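Local coordinates for uncharacterized protein (Wolinella succinogenes, PDB 3JYG) that is of unknown function but belongs to the 6-pyruvoyl tetrahydropterin synthase family and carries a zinc ion bound by three histidines, at residues F11-G16 with G44-H49; E75-R80 with S131-R136; F97-A102 with F115-G120. All blocks are in the same frame, centred on the assembly; numbering follows the deposited sequence.

Interaction 1 (F11-G16 with G44-H49); sequences FDFCYG and GKVIVH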
ATOM      1  N   PHE A  11      11.579   5.140   3.838  1.00 16.61           N
ATOM      2  CA  PHE A  11      12.770   5.374   4.675  1.00 17.83           C
ATOM      3  C   PHE A  11      12.558   4.693   6.031  1.00 17.24           C
ATOM      4  O   PHE A  11      11.546   4.934   6.692  1.00 18.09           O
ATOM      5  CB  PHE A  11      13.014   6.858   4.878  1.00 16.15           C
ATOM      6  CG  PHE A  11      13.050   7.647   3.607  1.00 16.40           C
ATOM      7  CD1 PHE A  11      11.866   8.142   3.042  1.00 11.59           C
ATOM      8  CD2 PHE A  11      14.262   7.895   2.964  1.00 16.22           C
ATOM      9  CE1 PHE A  11      11.910   8.909   1.864  1.00 18.18           C
ATOM     10  CE2 PHE A  11      14.304   8.660   1.786  1.00 18.47           C
ATOM     11  CZ  PHE A  11      13.126   9.137   1.238  1.00 12.42           C
ATOM     12  N   ASP A  12      13.475   3.808   6.405  1.00 17.81           N
ATOM     13  CA  ASP A  12      13.335   2.991   7.611  1.00 19.36           C
ATOM     14  C   ASP A  12      14.266   3.456   8.734  1.00 18.69           C
ATOM     15  O   ASP A  12      15.340   3.974   8.459  1.00 18.39           O
ATOM     16  CB  ASP A  12      13.649   1.523   7.259  1.00 21.33           C
ATOM     17  CG  ASP A  12      12.769   1.003   6.141  1.00 25.14           C
ATOM     18  OD1 ASP A  12      13.300   0.561   5.105  1.00 31.42           O
ATOM     19  OD2 ASP A  12      11.539   1.072   6.262  1.00 27.53           O
ATOM     20  N   PHE A  13      13.841   3.288   9.994  1.00 17.92           N
ATOM     21  CA  PHE A  13      14.670   3.546  11.181  1.00 17.95           C
ATOM     22  C   PHE A  13      14.067   2.856  12.389  1.00 17.71           C
ATOM     23  O   PHE A  13      12.902   2.473  12.380  1.00 19.08           O
ATOM     24  CB  PHE A  13      14.901   5.053  11.492  1.00 17.29           C
ATOM     25  CG  PHE A  13      13.642   5.830  11.937  1.00 18.75           C
ATOM     26  CD1 PHE A  13      12.669   6.197  11.004  1.00 18.88           C
ATOM     27  CD2 PHE A  13      13.455   6.208  13.279  1.00 16.16           C
ATOM     28  CE1 PHE A  13      11.542   6.918  11.366  1.00 17.14           C
ATOM     29  CE2 PHE A  13      12.299   6.921  13.668  1.00 17.02           C
ATOM     30  CZ  PHE A  13      11.353   7.299  12.703  1.00 17.87           C
ATOM     31  N   CYS A  14      14.882   2.687  13.418  1.00 17.11           N
ATOM     32  CA  CYS A  14      14.454   2.099  14.694  0.70 17.66           C
ATOM     33  C   CYS A  14      14.573   3.167  15.766  1.00 15.95           C
ATOM     34  O   CYS A  14      15.503   3.969  15.721  1.00 15.94           O
ATOM     35  CB  CYS A  14      15.316   0.869  15.055  0.70 17.57           C
ATOM     36  SG  CYS A  14      15.517  -0.302  13.716  0.70 23.17           S
ATOM     37  N   TYR A  15      13.655   3.172  16.731  1.00 14.71           N
ATOM     38  CA  TYR A  15      13.698   4.192  17.773  1.00 14.76           C
ATOM     39  C   TYR A  15      13.019   3.643  19.016  1.00 14.61           C
ATOM     40  O   TYR A  15      12.266   2.694  18.911  1.00 15.81           O
ATOM     41  CB  TYR A  15      13.003   5.496  17.311  1.00 12.09           C
ATOM     42  CG  TYR A  15      11.522   5.307  16.955  1.00 14.97           C
ATOM     43  CD1 TYR A  15      11.138   4.620  15.783  1.00 14.14           C
ATOM     44  CD2 TYR A  15      10.504   5.818  17.790  1.00 14.02           C
ATOM     45  CE1 TYR A  15       9.801   4.435  15.453  1.00 14.44           C
ATOM     46  CE2 TYR A  15       9.149   5.643  17.456  1.00 14.01           C
ATOM     47  CZ  TYR A  15       8.803   4.939  16.295  1.00 15.11           C
ATOM     48  OH  TYR A  15       7.463   4.777  15.925  1.00 15.00           O
ATOM     49  N   GLY A  16      13.269   4.268  20.166  1.00 15.28           N
ATOM     50  CA  GLY A  16      12.435   4.025  21.363  1.00 14.87           C
ATOM     51  C   GLY A  16      11.518   5.228  21.588  1.00 16.76           C
ATOM     52  O   GLY A  16      11.806   6.336  21.108  1.00 16.15           O
ATOM     53  N   GLY A  44      10.250   1.849  12.490  1.00 17.21           N
ATOM     54  CA  GLY A  44       9.425   2.862  11.859  1.00 16.53           C
ATOM     55  C   GLY A  44       9.667   2.872  10.364  1.00 16.15           C
ATOM     56  O   GLY A  44      10.788   2.614   9.906  1.00 15.50           O
ATOM     57  N   LYS A  45       8.629   3.148   9.594  1.00 15.22           N
ATOM     58  CA  LYS A  45       8.864   3.408   8.173  1.00 15.73           C
ATOM     59  C   LYS A  45       8.173   4.694   7.738  1.00 14.89           C
ATOM     60  O   LYS A  45       6.978   4.840   7.950  1.00 14.38           O
ATOM     61  CB  LYS A  45       8.400   2.215   7.342  1.00 16.75           C
ATOM     62  CG  LYS A  45       8.584   2.382   5.823  1.00 19.94           C
ATOM     63  CD  LYS A  45       7.872   1.199   5.079  1.00 23.67           C
ATOM     64  CE  LYS A  45       8.516  -0.130   5.369  1.00 26.23           C
ATOM     65  NZ  LYS A  45       9.817  -0.171   4.587  1.00 28.67           N
ATOM     66  N   VAL A  46       8.933   5.620   7.168  1.00 14.31           N
ATOM     67  CA  VAL A  46       8.379   6.868   6.607  1.00 14.49           C
ATOM     68  C   VAL A  46       8.130   6.656   5.099  1.00 13.78           C
ATOM     69  O   VAL A  46       9.047   6.207   4.382  1.00 13.31           O
ATOM     70  CB  VAL A  46       9.318   8.062   6.780  1.00 15.41           C
ATOM     71  CG1 VAL A  46       8.559   9.385   6.450  1.00 15.45           C
ATOM     72  CG2 VAL A  46       9.824   8.159   8.227  1.00 14.31           C
ATOM     73  N   ILE A  47       6.932   6.988   4.607  1.00 13.15           N
ATOM     74  CA  ILE A  47       6.705   7.003   3.165  1.00 13.07           C
ATOM     75  C   ILE A  47       6.310   8.410   2.700  1.00 14.58           C
ATOM     76  O   ILE A  47       5.262   8.926   3.113  1.00 13.73           O
ATOM     77  CB  ILE A  47       5.600   6.013   2.734  1.00 13.10           C
ATOM     78  CG1 ILE A  47       5.823   4.661   3.405  1.00 15.23           C
ATOM     79  CG2 ILE A  47       5.599   5.898   1.157  1.00 14.09           C
ATOM     80  CD1 ILE A  47       4.882   3.537   2.965  1.00 17.40           C
ATOM     81  N   VAL A  48       7.136   8.998   1.831  1.00 14.62           N
ATOM     82  CA  VAL A  48       6.925  10.378   1.329  1.00 14.83           C
ATOM     83  C   VAL A  48       6.304  10.322  -0.072  1.00 14.91           C
ATOM     84  O   VAL A  48       6.845   9.643  -0.940  1.00 16.06           O
ATOM     85  CB  VAL A  48       8.284  11.132   1.243  1.00 14.34           C
ATOM     86  CG1 VAL A  48       8.132  12.507   0.564  1.00 11.70           C
ATOM     87  CG2 VAL A  48       8.885  11.256   2.599  1.00 14.72           C
ATOM     88  N   HIS A  49       5.176  10.994  -0.281  1.00 14.35           N
ATOM     89  CA  HIS A  49       4.534  11.021  -1.595  1.00 15.50           C
ATOM     90  C   HIS A  49       4.660  12.413  -2.187  1.00 14.98           C
ATOM     91  O   HIS A  49       4.299  13.410  -1.529  1.00 16.00           O
ATOM     92  CB  HIS A  49       3.057  10.615  -1.489  1.00 14.63           C
ATOM     93  CG  HIS A  49       2.849   9.253  -0.913  1.00 17.40           C
ATOM     94  ND1 HIS A  49       2.595   8.155  -1.698  1.00 15.41           N
ATOM     95  CD2 HIS A  49       2.847   8.815   0.370  1.00 13.15           C
ATOM     96  CE1 HIS A  49       2.411   7.099  -0.916  1.00 18.06           C
ATOM     97  NE2 HIS A  49       2.581   7.474   0.345  1.00 13.99           N
TER
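Phe11 to Phe13 pair with Val46 to Gly44 as neighbouring antiparallel strands, whose short axes approach to 4.7 Å at 156°. The pairing joins two adjacent inner strands, 3-17 and 40-52, of the mixed sheet of this 6-pyruvoyl tetrahydropterin synthase-family protein. Phe11 with Val46 and Phe13 with Gly44 are hydrogen-bonded pairs. The bond from Val46 N to Phe11 O is 2.7 Å long, and Gly44 N meets Phe13 O at the same length, with a C=O...donor angle of 174°. Asp12 and Lys45 form the non-hydrogen-bonded pair between them. Their side chains run alongside each other, pointing the same way. The Lys45 chain bends at its last two torsions, which turns its amine toward the carboxylate. Lys45 NZ thus reaches Asp12 OD2 at 2.7 Å on its syn lone pair, a salt bridge. Glu10 shares the amine, and Lys173 of the second subunit takes Asp12 OD1.

The opposite face carries Phe11, Phe13 and Val46, which pack as apolar side chains. The Phe13 and Val46 side chains cross at a slant, with Phe13 CE1 3.8 Å from Val46 CG2 at the ring edge. Phe11 CE1 lies 3.9 Å from Val48 CG2. The Tyr15 ring brings its edge to the backbone of Gly44, with CE1 3.9 Å from Gly44 CA. Helix 67-77 covers the phenylalanine face, while strand 162-169 continues the sheet beyond strand 40-52.

Interaction 2 (E75-R80 with S131-R136); sequences EVLDHR and SFVVVR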
ATOM      1  N   GLU A  75      20.779  10.166  10.387  1.00 20.07           N
ATOM      2  CA  GLU A  75      21.697  10.873  11.270  1.00 20.42           C
ATOM      3  C   GLU A  75      21.043  11.391  12.527  1.00 19.56           C
ATOM      4  O   GLU A  75      21.726  11.534  13.566  1.00 18.35           O
ATOM      5  CB  GLU A  75      22.473  11.972  10.524  1.00 20.53           C
ATOM      6  CG  GLU A  75      23.477  11.302   9.569  1.00 25.96           C
ATOM      7  CD  GLU A  75      24.302  12.233   8.741  1.00 30.91           C
ATOM      8  OE1 GLU A  75      24.240  13.453   8.953  1.00 33.85           O
ATOM      9  OE2 GLU A  75      25.031  11.724   7.843  1.00 35.57           O
ATOM     10  N   VAL A  76      19.730  11.659  12.443  1.00 17.71           N
ATOM     11  CA  VAL A  76      19.010  12.271  13.565  1.00 17.56           C
ATOM     12  C   VAL A  76      18.106  11.333  14.369  1.00 17.65           C
ATOM     13  O   VAL A  76      18.141  11.385  15.611  1.00 17.02           O
ATOM     14  CB  VAL A  76      18.233  13.564  13.151  1.00 17.51           C
ATOM     15  CG1 VAL A  76      17.420  14.126  14.358  1.00 16.86           C
ATOM     16  CG2 VAL A  76      19.254  14.618  12.559  1.00 18.74           C
ATOM     17  N   LEU A  77      17.316  10.500  13.676  1.00 16.86           N
ATOM     18  CA  LEU A  77      16.302   9.664  14.322  1.00 16.63           C
ATOM     19  C   LEU A  77      16.678   8.206  14.537  1.00 16.83           C
ATOM     20  O   LEU A  77      16.203   7.603  15.480  1.00 16.28           O
ATOM     21  CB  LEU A  77      14.966   9.740  13.568  1.00 16.44           C
ATOM     22  CG  LEU A  77      14.436  11.155  13.281  1.00 15.87           C
ATOM     23  CD1 LEU A  77      13.148  11.034  12.490  1.00 19.95           C
ATOM     24  CD2 LEU A  77      14.153  11.897  14.587  1.00 14.57           C
ATOM     25  N   ASP A  78      17.547   7.634  13.700  1.00 16.37           N
ATOM     26  CA  ASP A  78      17.787   6.184  13.803  1.00 17.67           C
ATOM     27  C   ASP A  78      18.577   5.856  15.062  1.00 16.88           C
ATOM     28  O   ASP A  78      19.548   6.539  15.360  1.00 17.12           O
ATOM     29  CB  ASP A  78      18.517   5.640  12.588  1.00 17.36           C
ATOM     30  CG  ASP A  78      18.672   4.121  12.644  1.00 21.71           C
ATOM     31  OD1 ASP A  78      17.652   3.382  12.773  1.00 19.15           O
ATOM     32  OD2 ASP A  78      19.847   3.666  12.631  1.00 24.99           O
ATOM     33  N   HIS A  79      18.155   4.810  15.780  1.00 16.47           N
ATOM     34  CA  HIS A  79      18.829   4.395  17.010  1.00 17.12           C
ATOM     35  C   HIS A  79      18.768   5.446  18.098  1.00 16.26           C
ATOM     36  O   HIS A  79      19.744   5.659  18.828  1.00 17.20           O
ATOM     37  CB  HIS A  79      20.278   3.931  16.709  1.00 16.91           C
ATOM     38  CG  HIS A  79      20.333   2.531  16.164  1.00 21.53           C
ATOM     39  ND1 HIS A  79      19.870   2.198  14.906  1.00 24.14           N
ATOM     40  CD2 HIS A  79      20.713   1.366  16.744  1.00 25.57           C
ATOM     41  CE1 HIS A  79      19.971   0.891  14.735  1.00 27.23           C
ATOM     42  NE2 HIS A  79      20.493   0.363  15.830  1.00 26.74           N
ATOM     43  N   ARG A  80      17.635   6.128  18.200  1.00 14.97           N
ATOM     44  CA  ARG A  80      17.480   7.167  19.233  1.00 14.67           C
ATOM     45  C   ARG A  80      16.220   6.916  20.057  1.00 14.76           C
ATOM     46  O   ARG A  80      15.366   6.123  19.664  1.00 15.92           O
ATOM     47  CB  ARG A  80      17.345   8.540  18.593  1.00 15.01           C
ATOM     48  CG  ARG A  80      18.425   8.914  17.607  1.00 15.98           C
ATOM     49  CD  ARG A  80      19.750   9.235  18.273  1.00 17.02           C
ATOM     50  NE  ARG A  80      20.697   9.564  17.191  1.00 18.27           N
ATOM     51  CZ  ARG A  80      21.965   9.891  17.364  1.00 22.25           C
ATOM     52  NH1 ARG A  80      22.464  10.025  18.586  1.00 16.76           N
ATOM     53  NH2 ARG A  80      22.718  10.159  16.293  1.00 25.42           N
ATOM     54  N   SER A 131      21.431   9.550  23.269  1.00 17.11           N
ATOM     55  CA  SER A 131      20.214   8.865  22.745  1.00 16.09           C
ATOM     56  C   SER A 131      19.039   9.786  22.419  1.00 16.25           C
ATOM     57  O   SER A 131      18.264   9.511  21.533  1.00 17.43           O
ATOM     58  CB  SER A 131      19.691   7.841  23.729  1.00 15.33           C
ATOM     59  OG  SER A 131      20.719   7.064  24.268  1.00 14.45           O
ATOM     60  N   PHE A 132      18.877  10.886  23.143  1.00 16.00           N
ATOM     61  CA  PHE A 132      17.579  11.579  23.106  1.00 14.32           C
ATOM     62  C   PHE A 132      17.386  12.560  21.969  1.00 14.87           C
ATOM     63  O   PHE A 132      18.292  13.352  21.668  1.00 13.78           O
ATOM     64  CB  PHE A 132      17.339  12.317  24.419  1.00 13.16           C
ATOM     65  CG  PHE A 132      17.079  11.411  25.561  1.00 14.54           C
ATOM     66  CD1 PHE A 132      15.888  10.675  25.631  1.00 13.08           C
ATOM     67  CD2 PHE A 132      18.045  11.257  26.589  1.00 15.20           C
ATOM     68  CE1 PHE A 132      15.656   9.818  26.692  1.00 14.89           C
ATOM     69  CE2 PHE A 132      17.784  10.400  27.658  1.00 11.59           C
ATOM     70  CZ  PHE A 132      16.612   9.709  27.720  1.00 13.96           C
ATOM     71  N   VAL A 133      16.203  12.473  21.335  1.00 13.68           N
ATOM     72  CA  VAL A 133      15.781  13.460  20.361  1.00 14.25           C
ATOM     73  C   VAL A 133      14.564  14.088  21.007  1.00 13.48           C
ATOM     74  O   VAL A 133      13.580  13.395  21.274  1.00 12.98           O
ATOM     75  CB  VAL A 133      15.377  12.794  19.033  1.00 14.28           C
ATOM     76  CG1 VAL A 133      14.630  13.769  18.140  1.00 16.10           C
ATOM     77  CG2 VAL A 133      16.658  12.297  18.296  1.00 13.33           C
ATOM     78  N   VAL A 134      14.663  15.383  21.303  1.00 14.78           N
ATOM     79  CA  VAL A 134      13.603  16.024  22.058  1.00 14.42           C
ATOM     80  C   VAL A 134      12.689  16.772  21.107  1.00 14.45           C
ATOM     81  O   VAL A 134      13.174  17.529  20.267  1.00 15.24           O
ATOM     82  CB  VAL A 134      14.154  16.947  23.182  1.00 14.75           C
ATOM     83  CG1 VAL A 134      12.988  17.589  23.986  1.00 15.46           C
ATOM     84  CG2 VAL A 134      15.099  16.153  24.118  1.00 12.97           C
ATOM     85  N   VAL A 135      11.373  16.557  21.232  1.00 15.11           N
ATOM     86  CA  VAL A 135      10.420  17.156  20.269  1.00 15.16           C
ATOM     87  C   VAL A 135       9.270  17.833  21.016  1.00 15.77           C
ATOM     88  O   VAL A 135       9.001  17.491  22.146  1.00 16.57           O
ATOM     89  CB  VAL A 135       9.834  16.106  19.232  1.00 14.13           C
ATOM     90  CG1 VAL A 135      10.926  15.636  18.162  1.00 13.11           C
ATOM     91  CG2 VAL A 135       9.089  14.926  19.947  1.00 14.45           C
ATOM     92  N   ARG A 136       8.546  18.729  20.358  1.00 16.97           N
ATOM     93  CA  ARG A 136       7.450  19.449  21.036  1.00 18.48           C
ATOM     94  C   ARG A 136       6.080  18.856  20.741  1.00 18.14           C
ATOM     95  O   ARG A 136       5.198  19.589  20.272  1.00 18.09           O
ATOM     96  CB  ARG A 136       7.444  20.935  20.583  1.00 19.16           C
ATOM     97  CG  ARG A 136       8.687  21.755  20.982  1.00 24.22           C
ATOM     98  CD  ARG A 136       8.569  23.246  20.429  1.00 25.87           C
ATOM     99  NE  ARG A 136       7.399  23.894  20.998  1.00 25.59           N
ATOM    100  CZ  ARG A 136       6.671  24.888  20.456  1.00 22.18           C
ATOM    101  NH1 ARG A 136       6.949  25.413  19.264  1.00 16.48           N
ATOM    102  NH2 ARG A 136       5.630  25.320  21.143  1.00 19.16           N
TER
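Ser131 meets Arg80 through its backbone carbonyl. Ser131 O is 3.2 Å from Arg80 CB and 3.6 Å from Arg80 CD, so the aliphatic part of the arginine lies against the carbonyl. The Ser131 hydroxyl is engaged elsewhere, by the carbonyls of Glu127 and Leu128 in helix 123-131.

Val133 comes next in the contact and carries most of the packing. Its CG2 methyl sits 3.2 Å from Val76 O and 3.8 Å from Arg80 CB. Its CG1 methyl is anti to the backbone N (chi1 166°) and touches Leu77 CD2 at 4.0 Å. The valine crosses both Leu77 and Arg80 at about a right angle. These partners lie around the type II beta turn, Leu77 to Arg80, that leaves helix 67-77. Val133 is backbone-bonded to Phe81 and Ile83 of the parallel strand 80-84, so the contact packs the helix end over this part of the sheet.

The arginine's polar end turns back to the helix. Arg80 chi2 is bent at -73°, and Arg80 NH2 donates to Glu75 O at 3.2 Å, tilted from the guanidinium plane. NH1 bonds to the carbonyl of Glu130. The arginine therefore contributes carbon to the packing, while its charged end links two helices through their backbone carbonyls.

Interaction 3 (F97-A102 with F115-G120); sequences FADKSA and FERIKG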
ATOM      1  N   PHE A  97      19.166  17.854  32.955  1.00 23.56           N
ATOM      2  CA  PHE A  97      18.548  18.876  32.114  1.00 23.17           C
ATOM      3  C   PHE A  97      17.096  19.076  32.574  1.00 23.01           C
ATOM      4  O   PHE A  97      16.206  19.353  31.765  1.00 22.37           O
ATOM      5  CB  PHE A  97      18.592  18.448  30.624  1.00 23.27           C
ATOM      6  CG  PHE A  97      19.995  18.328  30.065  1.00 23.31           C
ATOM      7  CD1 PHE A  97      20.676  17.108  30.103  1.00 21.64           C
ATOM      8  CD2 PHE A  97      20.640  19.449  29.547  1.00 23.52           C
ATOM      9  CE1 PHE A  97      21.982  16.999  29.632  1.00 21.99           C
ATOM     10  CE2 PHE A  97      21.924  19.358  29.057  1.00 20.87           C
ATOM     11  CZ  PHE A  97      22.608  18.128  29.093  1.00 23.81           C
ATOM     12  N   ALA A  98      16.854  18.932  33.873  1.00 23.42           N
ATOM     13  CA  ALA A  98      15.479  18.976  34.399  1.00 24.63           C
ATOM     14  C   ALA A  98      14.802  20.342  34.156  1.00 25.02           C
ATOM     15  O   ALA A  98      13.586  20.417  34.019  1.00 24.89           O
ATOM     16  CB  ALA A  98      15.447  18.594  35.899  1.00 24.81           C
ATOM     17  N   ASP A  99      15.601  21.405  34.011  1.00 25.83           N
ATOM     18  CA  ASP A  99      15.034  22.733  33.766  1.00 26.34           C
ATOM     19  C   ASP A  99      14.731  22.958  32.288  1.00 26.48           C
ATOM     20  O   ASP A  99      14.165  23.986  31.917  1.00 25.69           O
ATOM     21  CB  ASP A  99      15.940  23.847  34.335  1.00 26.45           C
ATOM     22  CG  ASP A  99      17.227  24.079  33.527  1.00 29.05           C
ATOM     23  OD1 ASP A  99      17.474  23.449  32.466  1.00 30.00           O
ATOM     24  OD2 ASP A  99      18.019  24.928  33.988  1.00 30.57           O
ATOM     25  N   LYS A 100      15.163  22.010  31.439  1.00 26.11           N
ATOM     26  CA  LYS A 100      14.899  22.064  30.000  1.00 25.76           C
ATOM     27  C   LYS A 100      15.435  23.347  29.373  1.00 27.09           C
ATOM     28  O   LYS A 100      14.913  23.789  28.342  1.00 26.77           O
ATOM     29  CB  LYS A 100      13.397  21.988  29.691  1.00 25.38           C
ATOM     30  CG  LYS A 100      12.609  20.895  30.414  1.00 24.44           C
ATOM     31  CD  LYS A 100      11.124  21.079  30.056  1.00 19.82           C
ATOM     32  CE  LYS A 100      10.309  20.015  30.718  1.00 22.03           C
ATOM     33  NZ  LYS A 100       8.840  20.100  30.438  1.00 17.62           N
ATOM     34  N   SER A 101      16.451  23.969  29.976  1.00 27.07           N
ATOM     35  CA  SER A 101      17.016  25.158  29.338  1.00 28.70           C
ATOM     36  C   SER A 101      18.175  24.867  28.406  1.00 27.33           C
ATOM     37  O   SER A 101      18.281  25.510  27.367  1.00 28.65           O
ATOM     38  CB  SER A 101      17.476  26.216  30.346  1.00 28.39           C
ATOM     39  OG  SER A 101      18.559  25.679  31.094  1.00 33.96           O
ATOM     40  N   ALA A 102      19.064  23.960  28.792  1.00 26.32           N
ATOM     41  CA  ALA A 102      20.314  23.766  28.041  1.00 25.33           C
ATOM     42  C   ALA A 102      20.070  22.744  26.928  1.00 24.71           C
ATOM     43  O   ALA A 102      20.709  21.688  26.888  1.00 24.71           O
ATOM     44  CB  ALA A 102      21.463  23.308  28.995  1.00 25.32           C
ATOM     45  N   PHE A 115      25.758  19.365  25.284  1.00 25.09           N
ATOM     46  CA  PHE A 115      26.730  18.486  25.944  1.00 26.78           C
ATOM     47  C   PHE A 115      27.769  19.177  26.824  1.00 28.38           C
ATOM     48  O   PHE A 115      28.351  18.551  27.717  1.00 28.50           O
ATOM     49  CB  PHE A 115      27.374  17.555  24.934  1.00 27.48           C
ATOM     50  CG  PHE A 115      26.450  16.462  24.467  1.00 29.28           C
ATOM     51  CD1 PHE A 115      26.399  15.250  25.143  1.00 31.85           C
ATOM     52  CD2 PHE A 115      25.620  16.652  23.365  1.00 30.32           C
ATOM     53  CE1 PHE A 115      25.535  14.220  24.717  1.00 30.47           C
ATOM     54  CE2 PHE A 115      24.749  15.621  22.940  1.00 32.52           C
ATOM     55  CZ  PHE A 115      24.719  14.409  23.626  1.00 28.11           C
ATOM     56  N   GLU A 116      27.977  20.469  26.603  1.00 29.79           N
ATOM     57  CA  GLU A 116      28.782  21.288  27.536  1.00 31.68           C
ATOM     58  C   GLU A 116      28.359  21.117  28.981  1.00 31.64           C
ATOM     59  O   GLU A 116      29.207  21.061  29.862  1.00 32.50           O
ATOM     60  CB  GLU A 116      28.748  22.779  27.168  1.00 32.23           C
ATOM     61  CG  GLU A 116      29.453  23.095  25.836  1.00 36.36           C
ATOM     62  CD  GLU A 116      30.972  22.880  25.902  1.00 43.89           C
ATOM     63  OE1 GLU A 116      31.596  23.194  26.962  1.00 46.67           O
ATOM     64  OE2 GLU A 116      31.536  22.382  24.892  1.00 46.52           O
ATOM     65  N   ARG A 117      27.070  21.012  29.245  1.00 30.94           N
ATOM     66  CA  ARG A 117      26.670  20.975  30.637  1.00 30.95           C
ATOM     67  C   ARG A 117      26.912  19.622  31.353  1.00 31.05           C
ATOM     68  O   ARG A 117      26.903  19.572  32.585  1.00 29.24           O
ATOM     69  CB  ARG A 117      25.274  21.615  30.854  1.00 32.02           C
ATOM     70  CG  ARG A 117      24.050  20.702  30.935  1.00 33.26           C
ATOM     71  CD  ARG A 117      23.045  21.082  32.115  1.00 37.28           C
ATOM     72  NE  ARG A 117      22.438  22.430  32.089  1.00 38.46           N
ATOM     73  CZ  ARG A 117      21.177  22.723  32.453  1.00 39.76           C
ATOM     74  NH1 ARG A 117      20.342  21.781  32.873  1.00 35.49           N
ATOM     75  NH2 ARG A 117      20.733  23.979  32.384  1.00 40.90           N
ATOM     76  N   ILE A 118      27.202  18.556  30.584  1.00 30.18           N
ATOM     77  CA  ILE A 118      27.503  17.215  31.158  1.00 30.47           C
ATOM     78  C   ILE A 118      28.923  16.713  30.881  1.00 31.12           C
ATOM     79  O   ILE A 118      29.222  15.511  30.992  1.00 31.55           O
ATOM     80  CB  ILE A 118      26.496  16.129  30.698  1.00 29.86           C
ATOM     81  CG1 ILE A 118      26.361  16.143  29.163  1.00 29.64           C
ATOM     82  CG2 ILE A 118      25.170  16.317  31.429  1.00 29.24           C
ATOM     83  CD1 ILE A 118      25.393  15.134  28.622  1.00 26.86           C
ATOM     84  N   LYS A 119      29.776  17.643  30.483  1.00 32.39           N
ATOM     85  CA  LYS A 119      31.185  17.409  30.261  1.00 33.13           C
ATOM     86  C   LYS A 119      31.763  16.839  31.555  1.00 32.92           C
ATOM     87  O   LYS A 119      31.432  17.298  32.661  1.00 33.92           O
ATOM     88  CB  LYS A 119      31.809  18.751  29.972  1.00 33.97           C
ATOM     89  CG  LYS A 119      32.886  18.781  28.940  1.00 34.98           C
ATOM     90  CD  LYS A 119      33.599  20.148  29.027  1.00 35.74           C
ATOM     91  CE  LYS A 119      33.676  20.624  30.480  1.00 35.72           C
ATOM     92  NZ  LYS A 119      34.820  21.540  30.755  1.00 36.36           N
ATOM     93  N   GLY A 120      32.589  15.823  31.430  1.00 32.55           N
ATOM     94  CA  GLY A 120      33.116  15.145  32.625  1.00 31.53           C
ATOM     95  C   GLY A 120      32.199  14.137  33.325  1.00 30.81           C
ATOM     96  O   GLY A 120      32.610  13.529  34.311  1.00 31.36           O
TER
HETATM   97  O   HOH W   1      18.493  21.543  34.972  1.00 37.39           O
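Arg117 reaches across to Asp99 in a salt bridge. Of the salt-bridge bonds, the one from Arg117 NH2 to Asp99 OD2 is the straightest, 3.3 Å long with an N-H...O angle of 159°. It arrives on the syn side of the carboxylate and near the guanidinium plane. Two weak bonds, from NH1 and NH2, go to Asp99 OD1. The two flat groups are turned 58° against each other, so they do not meet as a coplanar pair. A stronger partner of the arginine is the carbonyl of His96, which binds NH1 just before the 97-102 segment. A water links the two sides, accepting from Asp99 N at 3.1 Å and, weakly, from Arg117 NH1.

The aspartate is also held from its own side. Ser101 N donates to Asp99 OD1 at 2.7 Å, an Asx turn, and Ser101 OG donates to the same oxygen at 2.8 Å. Both come from one face of the carboxylate plane. These bonds help fix the carboxylate that receives the arginine. The Asx turn overlaps a type I beta turn from Phe97 to Lys100. Strands 103-105 and 110-113 form a hairpin between the two segments, and the contact joins the loops at its two ends.

Ala102 CB covers one face of the guanidinium, offset toward the rim and 3.4 Å from Arg117 NE. The planes of the Phe97 ring and the Arg117 guanidinium are 5° apart, but the carbon approach between these side chains is too close to be trusted. Farther in, Phe97 CE1 packs on Ile118 CG2 at 3.7 Å, the side chains crossing at about a right angle. Tyr129 of helix 123-131 meets the Phe97 ring edge-to-face and also touches Ile118.

How the interactions relate
Interaction 1 is the most buried contact and pairs two central strands of the sheet. Interaction 2 is partly buried and reaches the same sheet: strand 80-84, which follows its turn, lies beside strand 3-17 of interaction 1. The two touch directly: Cys14 O lies 2.8 Å from His79 N, and Gly16 N lies 2.8 Å from Arg80 O. Both are probable hydrogen bonds. Interaction 3 is peripheral. Its centre is about 29 Å from that of interaction 1 and about 16 Å from that of interaction 2. It is nested in the chain within the loop closed by interaction 2. Backbone pairing dominates the first, apolar packing the second, and a salt bridge with an accompanying water the third.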